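Local coordinates for protein halocarboxylic acid dehalogenase DehI (PDB 3BJX) that probably hydrolyses the carbon-halogen bond of 2-haloacids, as a group I haloacid dehalogenase from Pseudomonas putida, at residues E35-D40 with L66-S71. Sequence-based numbering, arbitrary orientation.
Sequences ESTYED and LAWRRS. With SO4 (sulfate ion), chain G.
Trp68 reaches from helix 63-71 toward helix 32-45 and gives its indole N-H to Asp40: NE1 lies 3.0 Å from OD2, and the bond is nearly straight at 165°. The oxygen sits at the edge of the indole, close to the ring plane, whereas the carboxylate plane stands almost perpendicular to the ring, at 82°, and accepts the N-H from above its own plane. With CG anti to the backbone N (chi1 -161°), Asp40 can offer OD2 to the indole while OD1 pairs with Lys163, so one short acidic side chain serves two donors. Thr37, one turn earlier, brings the methyl CG2 within 4.1 Å of Trp68 CB; its hydroxyl is turned back to the Glu33 carbonyl, which lets this polar residue present a nonpolar surface. Two helices of an all-helical fold are thus joined, and Leu135 of helix 112-143 also touches the buried indole. A leucine in place of Trp68 would probably leave Asp40 OD2 without its N-H donor and open a gap where the indole packs against Leu135. Farther round helix 63-71, Arg69 and Arg70 hold one and the same sulfate through NH1, an ion likely carried over from the crystallisation solution; Arg69 NH1 lies 3.0 Å from sulfate O1.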
# COMPACT_ATOMS: atom_id res chain seq x y z
N GLU A 35 -26.74 1.09 1.03
CA GLU A 35 -27.18 2.44 1.29
C GLU A 35 -27.40 2.64 2.78
O GLU A 35 -27.11 3.72 3.30
CB GLU A 35 -28.45 2.72 0.52
CG GLU A 35 -28.91 4.16 0.57
CD GLU A 35 -30.22 4.38 -0.16
OE1 GLU A 35 -30.79 3.41 -0.72
OE2 GLU A 35 -30.68 5.55 -0.18
N SER A 36 -27.92 1.61 3.45
CA SER A 36 -28.17 1.64 4.89
C SER A 36 -26.87 1.73 5.66
O SER A 36 -26.75 2.57 6.55
CB SER A 36 -28.93 0.39 5.32
OG SER A 36 -30.31 0.61 5.15
N THR A 37 -25.94 0.85 5.31
CA THR A 37 -24.53 0.86 5.78
C THR A 37 -23.86 2.24 5.68
O THR A 37 -23.35 2.75 6.68
CB THR A 37 -23.67 -0.21 5.02
OG1 THR A 37 -24.16 -1.51 5.33
CG2 THR A 37 -22.22 -0.15 5.44
N TYR A 38 -23.86 2.82 4.48
CA TYR A 38 -23.35 4.19 4.24
C TYR A 38 -23.88 5.21 5.23
O TYR A 38 -23.11 5.93 5.86
CB TYR A 38 -23.72 4.65 2.82
CG TYR A 38 -22.75 4.23 1.71
CD1 TYR A 38 -22.51 5.07 0.62
CD2 TYR A 38 -22.10 2.99 1.76
CE1 TYR A 38 -21.66 4.68 -0.41
CE2 TYR A 38 -21.23 2.60 0.75
CZ TYR A 38 -21.01 3.44 -0.33
OH TYR A 38 -20.14 3.03 -1.32
N GLU A 39 -25.20 5.28 5.35
CA GLU A 39 -25.86 6.18 6.30
C GLU A 39 -25.45 5.87 7.72
O GLU A 39 -25.15 6.79 8.49
CB GLU A 39 -27.37 6.06 6.16
CG GLU A 39 -28.18 6.76 7.26
CD GLU A 39 -28.31 8.26 7.08
OE1 GLU A 39 -27.76 8.84 6.10
OE2 GLU A 39 -29.00 8.88 7.94
N ASP A 40 -25.41 4.59 8.07
CA ASP A 40 -25.00 4.17 9.40
C ASP A 40 -23.54 4.51 9.71
O ASP A 40 -23.24 4.94 10.83
CB ASP A 40 -25.25 2.68 9.64
CG ASP A 40 -25.28 2.34 11.10
OD1 ASP A 40 -25.78 3.19 11.87
OD2 ASP A 40 -24.80 1.27 11.50
N LEU A 66 -20.95 -6.36 6.25
CA LEU A 66 -20.52 -7.27 7.30
C LEU A 66 -19.40 -6.65 8.12
O LEU A 66 -19.53 -6.54 9.33
CB LEU A 66 -20.09 -8.62 6.72
CG LEU A 66 -19.42 -9.60 7.69
CD1 LEU A 66 -20.42 -10.32 8.59
CD2 LEU A 66 -18.57 -10.58 6.90
N ALA A 67 -18.31 -6.25 7.44
CA ALA A 67 -17.19 -5.56 8.08
C ALA A 67 -17.62 -4.38 8.96
O ALA A 67 -17.16 -4.24 10.09
CB ALA A 67 -16.20 -5.10 7.05
N TRP A 68 -18.51 -3.54 8.47
CA TRP A 68 -19.00 -2.44 9.31
C TRP A 68 -19.81 -2.90 10.54
O TRP A 68 -19.66 -2.35 11.63
CB TRP A 68 -19.81 -1.44 8.48
CG TRP A 68 -20.46 -0.41 9.32
CD1 TRP A 68 -21.79 -0.25 9.54
CD2 TRP A 68 -19.79 0.58 10.11
NE1 TRP A 68 -22.00 0.80 10.42
CE2 TRP A 68 -20.78 1.33 10.77
CE3 TRP A 68 -18.45 0.93 10.31
CZ2 TRP A 68 -20.47 2.39 11.60
CZ3 TRP A 68 -18.15 1.97 11.15
CH2 TRP A 68 -19.15 2.69 11.78
N ARG A 69 -20.66 -3.91 10.35
CA ARG A 69 -21.51 -4.46 11.41
C ARG A 69 -20.68 -4.97 12.59
O ARG A 69 -21.11 -4.92 13.74
CB ARG A 69 -22.36 -5.58 10.81
CG ARG A 69 -23.25 -6.37 11.78
CD ARG A 69 -23.99 -7.50 11.06
NE ARG A 69 -24.48 -7.06 9.75
CZ ARG A 69 -24.29 -7.70 8.60
NH1 ARG A 69 -23.64 -8.86 8.55
NH2 ARG A 69 -24.78 -7.17 7.48
N ARG A 70 -19.48 -5.45 12.30
CA ARG A 70 -18.62 -6.05 13.31
C ARG A 70 -17.69 -5.03 14.00
O ARG A 70 -17.12 -5.33 15.05
CB ARG A 70 -17.83 -7.20 12.68
CG ARG A 70 -18.68 -8.09 11.79
CD ARG A 70 -19.33 -9.21 12.57
NE ARG A 70 -18.32 -10.23 12.77
CZ ARG A 70 -18.36 -11.46 12.27
NH1 ARG A 70 -19.39 -11.89 11.55
NH2 ARG A 70 -17.33 -12.25 12.51
N SER A 71 -17.57 -3.84 13.42
CA SER A 71 -16.69 -2.79 13.91
C SER A 71 -17.44 -1.60 14.51
O SER A 71 -16.86 -0.80 15.23
CB SER A 71 -15.80 -2.29 12.76
OG SER A 71 -15.26 -3.36 12.01
S SO4 G . -23.08 -11.61 11.64
O1 SO4 G . -23.91 -10.94 10.64
O2 SO4 G . -23.92 -12.15 12.71
O3 SO4 G . -22.31 -12.68 11.00
O4 SO4 G . -22.16 -10.63 12.21